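Local coordinates for glycosylation Associate Protein 1 (Streptococcus agalactiae serotype V, PDB 6OYC) that probably serves accessory Sec secretion as a member of a sugar-binding complex linked to glycosylation of the exported protein, at residues L53-N58 with S75-I80; S312-D317 with L421-L426. All coordinates share one frame; numbering follows the deposited sequence.

Contact 1 (L53-N58 with S75-I80); sequences LNYMPN and SVFDDI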
ATOM      1  N   LEU A  53     -10.675 -11.426  -3.279  1.00 30.21           N
ATOM      2  CA  LEU A  53     -11.571 -12.203  -2.431  1.00 28.85           C
ATOM      3  C   LEU A  53     -12.321 -11.360  -1.416  1.00 30.03           C
ATOM      4  O   LEU A  53     -13.411 -11.755  -1.000  1.00 28.19           O
ATOM      5  CB  LEU A  53     -10.797 -13.298  -1.699  1.00 25.31           C
ATOM      6  CG  LEU A  53     -10.153 -14.382  -2.559  1.00 31.14           C
ATOM      7  CD1 LEU A  53      -9.528 -15.467  -1.665  1.00 32.46           C
ATOM      8  CD2 LEU A  53     -11.143 -15.003  -3.515  1.00 26.92           C
ATOM      9  N   ASN A  54     -11.776 -10.218  -0.999  1.00 28.69           N
ATOM     10  CA  ASN A  54     -12.407  -9.408   0.032  1.00 28.33           C
ATOM     11  C   ASN A  54     -13.221  -8.284  -0.589  1.00 28.29           C
ATOM     12  O   ASN A  54     -13.128  -7.991  -1.780  1.00 29.16           O
ATOM     13  CB  ASN A  54     -11.364  -8.828   0.994  1.00 30.66           C
ATOM     14  CG  ASN A  54     -10.345  -7.943   0.291  1.00 28.82           C
ATOM     15  OD1 ASN A  54      -9.742  -8.339  -0.705  1.00 29.51           O
ATOM     16  ND2 ASN A  54     -10.154  -6.744   0.809  1.00 32.19           N
ATOM     17  N   TYR A  55     -14.034  -7.657   0.255  1.00 27.69           N
ATOM     18  CA  TYR A  55     -14.895  -6.547  -0.147  1.00 28.04           C
ATOM     19  C   TYR A  55     -14.044  -5.316  -0.497  1.00 30.00           C
ATOM     20  O   TYR A  55     -13.284  -4.817   0.344  1.00 27.40           O
ATOM     21  CB  TYR A  55     -15.855  -6.258   1.009  1.00 26.74           C
ATOM     22  CG  TYR A  55     -16.865  -5.148   0.821  1.00 29.19           C
ATOM     23  CD1 TYR A  55     -17.734  -5.135  -0.271  1.00 28.88           C
ATOM     24  CD2 TYR A  55     -16.961  -4.117   1.747  1.00 28.06           C
ATOM     25  CE1 TYR A  55     -18.665  -4.132  -0.426  1.00 26.33           C
ATOM     26  CE2 TYR A  55     -17.896  -3.120   1.612  1.00 26.73           C
ATOM     27  CZ  TYR A  55     -18.736  -3.127   0.521  1.00 28.52           C
ATOM     28  OH  TYR A  55     -19.661  -2.131   0.374  1.00 30.04           O
ATOM     29  N   MET A  56     -14.148  -4.822  -1.729  1.00 27.40           N
ATOM     30  CA  MET A  56     -13.293  -3.719  -2.190  1.00 32.09           C
ATOM     31  C   MET A  56     -14.092  -2.688  -2.989  1.00 29.15           C
ATOM     32  O   MET A  56     -13.928  -2.552  -4.208  1.00 29.42           O
ATOM     33  CB  MET A  56     -12.127  -4.273  -3.017  1.00 32.10           C
ATOM     34  CG  MET A  56     -11.077  -4.992  -2.180  1.00 32.87           C
ATOM     35  SD  MET A  56     -10.122  -3.760  -1.283  1.00 38.92           S
ATOM     36  CE  MET A  56      -8.793  -3.469  -2.464  1.00 31.06           C
ATOM     37  N   PRO A  57     -14.951  -1.915  -2.320  1.00 29.61           N
ATOM     38  CA  PRO A  57     -15.762  -0.918  -3.055  1.00 31.98           C
ATOM     39  C   PRO A  57     -14.932   0.157  -3.749  1.00 28.63           C
ATOM     40  O   PRO A  57     -15.435   0.819  -4.667  1.00 31.26           O
ATOM     41  CB  PRO A  57     -16.654  -0.317  -1.962  1.00 29.47           C
ATOM     42  CG  PRO A  57     -15.906  -0.594  -0.671  1.00 28.31           C
ATOM     43  CD  PRO A  57     -15.220  -1.897  -0.872  1.00 26.16           C
ATOM     44  N   ASN A  58     -13.672   0.340  -3.357  1.00 25.82           N
ATOM     45  CA  ASN A  58     -12.792   1.322  -3.976  1.00 28.32           C
ATOM     46  C   ASN A  58     -11.758   0.673  -4.885  1.00 27.98           C
ATOM     47  O   ASN A  58     -10.679   1.232  -5.099  1.00 28.86           O
ATOM     48  CB  ASN A  58     -12.089   2.162  -2.912  1.00 26.64           C
ATOM     49  CG  ASN A  58     -11.971   3.585  -3.321  1.00 33.96           C
ATOM     50  OD1 ASN A  58     -12.951   4.189  -3.767  1.00 33.71           O
ATOM     51  ND2 ASN A  58     -10.755   4.143  -3.219  1.00 34.02           N
ATOM     52  N   SER A  75     -14.036  -9.961  -8.928  1.00 30.93           N
ATOM     53  CA  SER A  75     -14.265  -9.609  -7.533  1.00 32.14           C
ATOM     54  C   SER A  75     -15.392 -10.473  -6.995  1.00 31.67           C
ATOM     55  O   SER A  75     -16.528 -10.387  -7.468  1.00 31.64           O
ATOM     56  CB  SER A  75     -14.603  -8.124  -7.374  1.00 28.08           C
ATOM     57  OG  SER A  75     -15.259  -7.907  -6.140  1.00 30.50           O
ATOM     58  N   VAL A  76     -15.070 -11.306  -6.010  1.00 30.95           N
ATOM     59  CA  VAL A  76     -16.078 -12.143  -5.370  1.00 30.06           C
ATOM     60  C   VAL A  76     -17.291 -11.303  -4.960  1.00 31.13           C
ATOM     61  O   VAL A  76     -18.445 -11.667  -5.219  1.00 32.55           O
ATOM     62  CB  VAL A  76     -15.458 -12.881  -4.169  1.00 27.00           C
ATOM     63  CG1 VAL A  76     -16.521 -13.394  -3.249  1.00 31.20           C
ATOM     64  CG2 VAL A  76     -14.542 -13.996  -4.622  1.00 26.46           C
ATOM     65  N   PHE A  77     -17.050 -10.160  -4.325  1.00 28.68           N
ATOM     66  CA  PHE A  77     -18.170  -9.375  -3.805  1.00 31.27           C
ATOM     67  C   PHE A  77     -18.957  -8.701  -4.919  1.00 28.65           C
ATOM     68  O   PHE A  77     -20.176  -8.572  -4.810  1.00 30.98           O
ATOM     69  CB  PHE A  77     -17.683  -8.343  -2.783  1.00 30.31           C
ATOM     70  CG  PHE A  77     -17.551  -8.911  -1.396  1.00 29.14           C
ATOM     71  CD1 PHE A  77     -16.476  -9.743  -1.079  1.00 26.13           C
ATOM     72  CD2 PHE A  77     -18.519  -8.657  -0.430  1.00 26.26           C
ATOM     73  CE1 PHE A  77     -16.340 -10.274   0.184  1.00 23.95           C
ATOM     74  CE2 PHE A  77     -18.392  -9.189   0.840  1.00 27.70           C
ATOM     75  CZ  PHE A  77     -17.304 -10.010   1.147  1.00 28.40           C
ATOM     76  N   ASP A  78     -18.282  -8.257  -5.987  1.00 30.39           N
ATOM     77  CA  ASP A  78     -18.983  -7.781  -7.180  1.00 31.81           C
ATOM     78  C   ASP A  78     -19.959  -8.840  -7.701  1.00 33.59           C
ATOM     79  O   ASP A  78     -21.111  -8.541  -8.040  1.00 34.66           O
ATOM     80  CB  ASP A  78     -17.969  -7.410  -8.269  1.00 31.22           C
ATOM     81  CG  ASP A  78     -17.390  -5.996  -8.102  1.00 32.32           C
ATOM     82  OD1 ASP A  78     -17.415  -5.414  -6.995  1.00 29.83           O
ATOM     83  OD2 ASP A  78     -16.889  -5.468  -9.105  1.00 31.71           O
ATOM     84  N   ASP A  79     -19.499 -10.087  -7.775  1.00 33.35           N
ATOM     85  CA  ASP A  79     -20.338 -11.214  -8.183  1.00 31.42           C
ATOM     86  C   ASP A  79     -21.530 -11.384  -7.242  1.00 30.42           C
ATOM     87  O   ASP A  79     -22.688 -11.389  -7.670  1.00 30.86           O
ATOM     88  CB  ASP A  79     -19.459 -12.467  -8.194  1.00 34.08           C
ATOM     89  CG  ASP A  79     -20.154 -13.696  -8.760  1.00 38.31           C
ATOM     90  OD1 ASP A  79     -21.384 -13.692  -8.952  1.00 39.86           O
ATOM     91  OD2 ASP A  79     -19.437 -14.687  -9.000  1.00 37.63           O
ATOM     92  N   ILE A  80     -21.255 -11.536  -5.949  1.00 32.14           N
ATOM     93  CA  ILE A  80     -22.319 -11.627  -4.954  1.00 30.52           C
ATOM     94  C   ILE A  80     -23.332 -10.505  -5.139  1.00 34.30           C
ATOM     95  O   ILE A  80     -24.540 -10.744  -5.229  1.00 33.65           O
ATOM     96  CB  ILE A  80     -21.718 -11.600  -3.542  1.00 30.60           C
ATOM     97  CG1 ILE A  80     -20.815 -12.811  -3.349  1.00 31.16           C
ATOM     98  CG2 ILE A  80     -22.817 -11.516  -2.482  1.00 30.35           C
ATOM     99  CD1 ILE A  80     -20.123 -12.813  -2.013  1.00 29.86           C
TER
HETATM  100  O   HOH W   1     -14.048  -9.034  -3.928  1.00 30.61           O
HETATM  101  O   HOH W   2     -15.788  -5.787  -4.064  1.00 30.09           O
HETATM  102  O   HOH W   3     -15.201  -4.005  -6.330  1.00 30.80           O
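Phe-77 lays one face of its ring against Tyr-55, whose CB sits 3.8 Å from the ring centroid and almost on the ring normal, a CH-pi contact. The phenol continues past the rim, its CD1 3.6 Å from CD2 of Phe-77, and the two rings meet obliquely with planes at 51°. CG of Tyr-55, anti to the backbone N (chi1 -179°), lets the ring run past Phe-77, and its OH hydrogen-bonds with Ser-155 and Ser-156. At the edge of the Phe-77 ring, in its plane, lies Leu-53 O, 3.5 Å from CE1. The methyls Leu-53 CD2 and Val-76 CG2 close the apolar seam at 3.7 Å. The loop that leaves strand 48-52 of the N-terminal parallel sheet is thereby packed on the first turn of helix 76-80, which follows the neighbouring strand 73-75, as expected where loops gather at the carboxyl ends of strands in a Rossmann-like, GT-B type domain. Ser-75 is the N-cap, its OG accepting from Asp-78 N at 169°. The same OG donates to a water that in turn donates to Asn-54 O, and accepts from a second water held by Met-56 N. A third water donates to both Met-56 O and Asp-78 OD1. Farther out, Ile-208 and Ile-212 of helix 208-223 touch Phe-77, and Arg-151 forms a salt bridge with Asp-78 OD2.

Contact 2 (S312-D317 with L421-L426); sequences SNQVRD and LEYVRL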
ATOM      1  N   SER A 312      16.866  14.231 -11.442  1.00 46.58           N
ATOM      2  CA  SER A 312      17.623  15.237 -10.699  1.00 48.95           C
ATOM      3  C   SER A 312      18.815  15.779 -11.478  1.00 51.93           C
ATOM      4  O   SER A 312      19.458  16.723 -11.008  1.00 45.37           O
ATOM      5  CB  SER A 312      18.114  14.678  -9.359  1.00 45.68           C
ATOM      6  OG  SER A 312      19.228  13.824  -9.532  1.00 47.58           O
ATOM      7  N   ASN A 313      19.136  15.204 -12.640  1.00 53.95           N
ATOM      8  CA  ASN A 313      20.182  15.767 -13.491  1.00 54.42           C
ATOM      9  C   ASN A 313      19.787  17.120 -14.072  1.00 58.80           C
ATOM     10  O   ASN A 313      20.667  17.849 -14.551  1.00 62.85           O
ATOM     11  CB  ASN A 313      20.526  14.786 -14.623  1.00 52.73           C
ATOM     12  CG  ASN A 313      21.495  13.696 -14.185  1.00 59.08           C
ATOM     13  OD1 ASN A 313      22.105  13.785 -13.120  1.00 66.35           O
ATOM     14  ND2 ASN A 313      21.641  12.669 -15.003  1.00 57.64           N
ATOM     15  N   GLN A 314      18.501  17.477 -14.004  1.00 54.37           N
ATOM     16  CA  GLN A 314      17.929  18.641 -14.667  1.00 56.69           C
ATOM     17  C   GLN A 314      17.647  19.801 -13.709  1.00 56.93           C
ATOM     18  O   GLN A 314      16.937  20.743 -14.083  1.00 53.70           O
ATOM     19  CB  GLN A 314      16.636  18.232 -15.396  1.00 58.28           C
ATOM     20  CG  GLN A 314      16.785  16.974 -16.265  1.00 56.81           C
ATOM     21  CD  GLN A 314      15.450  16.353 -16.678  1.00 62.80           C
ATOM     22  OE1 GLN A 314      14.373  16.896 -16.399  1.00 65.83           O
ATOM     23  NE2 GLN A 314      15.518  15.203 -17.345  1.00 63.37           N
ATOM     24  N   VAL A 315      18.182  19.765 -12.489  1.00 53.52           N
ATOM     25  CA  VAL A 315      17.987  20.858 -11.544  1.00 54.01           C
ATOM     26  C   VAL A 315      19.327  21.245 -10.946  1.00 49.73           C
ATOM     27  O   VAL A 315      20.221  20.409 -10.798  1.00 49.19           O
ATOM     28  CB  VAL A 315      16.979  20.497 -10.429  1.00 52.41           C
ATOM     29  CG1 VAL A 315      15.577  20.379 -11.009  1.00 46.95           C
ATOM     30  CG2 VAL A 315      17.390  19.208  -9.735  1.00 49.24           C
ATOM     31  N   ARG A 316      19.467  22.525 -10.603  1.00 58.12           N
ATOM     32  CA  ARG A 316      20.693  22.958  -9.942  1.00 61.61           C
ATOM     33  C   ARG A 316      20.686  22.581  -8.463  1.00 57.73           C
ATOM     34  O   ARG A 316      21.738  22.247  -7.909  1.00 55.21           O
ATOM     35  CB  ARG A 316      20.898  24.468 -10.121  1.00 71.56           C
ATOM     36  CG  ARG A 316      22.087  25.033  -9.333  1.00 77.81           C
ATOM     37  CD  ARG A 316      22.344  26.514  -9.596  1.00 89.62           C
ATOM     38  NE  ARG A 316      21.151  27.221 -10.058  1.00113.22           N
ATOM     39  CZ  ARG A 316      20.973  28.535  -9.955  1.00112.15           C
ATOM     40  NH1 ARG A 316      21.909  29.293  -9.394  1.00118.68           N
ATOM     41  NH2 ARG A 316      19.857  29.094 -10.413  1.00106.44           N
ATOM     42  N   ASP A 317      19.518  22.611  -7.825  1.00 55.56           N
ATOM     43  CA  ASP A 317      19.398  22.191  -6.435  1.00 51.84           C
ATOM     44  C   ASP A 317      19.876  20.752  -6.274  1.00 48.40           C
ATOM     45  O   ASP A 317      19.732  19.923  -7.174  1.00 49.28           O
ATOM     46  CB  ASP A 317      17.945  22.314  -5.973  1.00 52.92           C
ATOM     47  CG  ASP A 317      17.512  23.761  -5.807  1.00 60.65           C
ATOM     48  OD1 ASP A 317      18.400  24.632  -5.723  1.00 61.52           O
ATOM     49  OD2 ASP A 317      16.292  24.036  -5.761  1.00 62.30           O
ATOM     50  N   LEU A 421      10.087  12.665  -4.806  1.00 37.27           N
ATOM     51  CA  LEU A 421      11.380  12.102  -5.162  1.00 37.02           C
ATOM     52  C   LEU A 421      11.785  12.385  -6.599  1.00 40.72           C
ATOM     53  O   LEU A 421      12.895  12.008  -6.995  1.00 40.49           O
ATOM     54  CB  LEU A 421      11.367  10.591  -4.934  1.00 33.50           C
ATOM     55  CG  LEU A 421      11.457  10.188  -3.461  1.00 35.36           C
ATOM     56  CD1 LEU A 421      11.207   8.682  -3.292  1.00 33.31           C
ATOM     57  CD2 LEU A 421      12.802  10.587  -2.871  1.00 33.07           C
ATOM     58  N   GLU A 422      10.916  13.033  -7.376  1.00 41.44           N
ATOM     59  CA  GLU A 422      11.165  13.200  -8.806  1.00 46.07           C
ATOM     60  C   GLU A 422      12.539  13.804  -9.071  1.00 40.66           C
ATOM     61  O   GLU A 422      13.308  13.300  -9.892  1.00 41.22           O
ATOM     62  CB  GLU A 422      10.073  14.079  -9.424  1.00 43.78           C
ATOM     63  CG  GLU A 422      10.042  14.026 -10.942  1.00 46.16           C
ATOM     64  CD  GLU A 422       9.048  15.003 -11.540  1.00 47.22           C
ATOM     65  OE1 GLU A 422       8.396  15.733 -10.758  1.00 41.80           O
ATOM     66  OE2 GLU A 422       8.932  15.041 -12.789  1.00 48.71           O
ATOM     67  N   TYR A 423      12.860  14.892  -8.382  1.00 40.45           N
ATOM     68  CA  TYR A 423      14.097  15.621  -8.619  1.00 42.98           C
ATOM     69  C   TYR A 423      15.094  15.465  -7.474  1.00 41.53           C
ATOM     70  O   TYR A 423      16.050  16.234  -7.395  1.00 43.10           O
ATOM     71  CB  TYR A 423      13.793  17.103  -8.881  1.00 42.81           C
ATOM     72  CG  TYR A 423      12.952  17.336 -10.132  1.00 46.25           C
ATOM     73  CD1 TYR A 423      13.517  17.232 -11.405  1.00 45.67           C
ATOM     74  CD2 TYR A 423      11.592  17.645 -10.040  1.00 45.10           C
ATOM     75  CE1 TYR A 423      12.754  17.428 -12.553  1.00 49.35           C
ATOM     76  CE2 TYR A 423      10.821  17.841 -11.180  1.00 48.30           C
ATOM     77  CZ  TYR A 423      11.405  17.732 -12.434  1.00 49.10           C
ATOM     78  OH  TYR A 423      10.639  17.926 -13.565  1.00 48.29           O
ATOM     79  N   VAL A 424      14.915  14.468  -6.605  1.00 40.79           N
ATOM     80  CA  VAL A 424      15.759  14.355  -5.424  1.00 38.52           C
ATOM     81  C   VAL A 424      17.105  13.758  -5.809  1.00 37.43           C
ATOM     82  O   VAL A 424      17.208  12.885  -6.673  1.00 37.91           O
ATOM     83  CB  VAL A 424      15.051  13.538  -4.322  1.00 40.64           C
ATOM     84  CG1 VAL A 424      16.050  12.943  -3.323  1.00 35.89           C
ATOM     85  CG2 VAL A 424      14.081  14.435  -3.566  1.00 37.60           C
ATOM     86  N   ARG A 425      18.155  14.265  -5.180  1.00 43.43           N
ATOM     87  CA  ARG A 425      19.502  13.786  -5.444  1.00 42.35           C
ATOM     88  C   ARG A 425      19.901  12.654  -4.504  1.00 38.50           C
ATOM     89  O   ARG A 425      20.568  11.697  -4.923  1.00 34.75           O
ATOM     90  CB  ARG A 425      20.483  14.956  -5.314  1.00 42.77           C
ATOM     91  CG  ARG A 425      21.820  14.727  -5.981  1.00 47.32           C
ATOM     92  CD  ARG A 425      21.680  14.586  -7.482  1.00 47.92           C
ATOM     93  NE  ARG A 425      22.983  14.575  -8.127  1.00 48.60           N
ATOM     94  CZ  ARG A 425      23.189  14.272  -9.405  1.00 55.62           C
ATOM     95  NH1 ARG A 425      22.168  13.947 -10.192  1.00 55.25           N
ATOM     96  NH2 ARG A 425      24.424  14.284  -9.893  1.00 55.85           N
ATOM     97  N   LEU A 426      19.499  12.740  -3.238  1.00 38.60           N
ATOM     98  CA  LEU A 426      20.028  11.848  -2.218  1.00 38.60           C
ATOM     99  C   LEU A 426      18.943  11.506  -1.205  1.00 36.79           C
ATOM    100  O   LEU A 426      18.226  12.398  -0.737  1.00 35.93           O
ATOM    101  CB  LEU A 426      21.232  12.491  -1.515  1.00 34.99           C
ATOM    102  CG  LEU A 426      21.998  11.658  -0.484  1.00 35.38           C
ATOM    103  CD1 LEU A 426      22.598  10.407  -1.120  1.00 33.56           C
ATOM    104  CD2 LEU A 426      23.095  12.510   0.184  1.00 36.59           C
TER
HETATM  105  O   HOH W   4      17.798  17.744  -6.346  1.00 38.08           O
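Arg-425 spends one terminal nitrogen on two acceptors: NH1 donates to Ser-312 OG at 3.0 Å and to Asn-313 OD1 at 2.9 Å. Both oxygens lie at the edge of the guanidinium and near its plane, so the two N-H bonds of NH1 are directed at separate targets, the bond to the serine being the straighter at 166°. At Asn-313 the donor stands 25° out of the carbonyl plane. A bend at chi2 (64°) folds the arginine chain back toward Ser-312, bringing CD to 3.3 Å from Ser-312 OG. Trp-487 of helix 484-502 supplements this grip: it makes a cation-pi contact with the guanidinium, its NE1 donates a hydrogen bond to Arg-425 O, and its side chain also touches Ser-312 and Asn-313.

The serine itself is set into the opposing backbone, with CB 3.2 Å from Tyr-423 O and 3.4 Å from Val-424 O. Here the lead-in from the first parallel sheet meets a connection of the second: residues 312-317 end the passage from strand 297-299 and enter strand 318-323, while 421-426 descend from helix 414-420 through a type I beta turn, Leu-421 to Val-424, into the adjacent strand 426-428; the layout agrees with the second Rossmann-like domain of a GT-B fold. Backbone hydrogen bonds of Arg-425 and Leu-426 with Glu-319 continue the join into that sheet.

Toward the outer side, Val-315 CG1 meets the ring of Tyr-423 at CD1, 3.8 Å away, the two side chains crossing at about a right angle. Gln-314 OE1 lies more loosely at the ring edge, 4.2 Å from CE1. A water donates to both Asp-317 O and Tyr-423 O, bridging the backbones, and Glu-422 OE2 forms a salt bridge with Lys-311.

Overall arrangement
From the N terminus, the chain first lays down three strands of the seven-stranded parallel sheet, where contact 1 closes a short loop: 16 residues, including helix 59-65, separate its segments. The chain then runs through the ten-stranded antiparallel sheet and returns to complete the first parallel sheet with strands 229-233 to 297-299. Only afterwards does contact 2 open, closing a much longer loop of 103 residues that spans strands 318-323, 349-354 and 406-409 of the second parallel sheet. The contacts are thus in series, on opposite sides of the chain's centre, their own centres about 41 Å apart. Contact 1 joins segments that follow two neighbouring strands of the first sheet, contact 2 segments that lead into two neighbouring strands of the second.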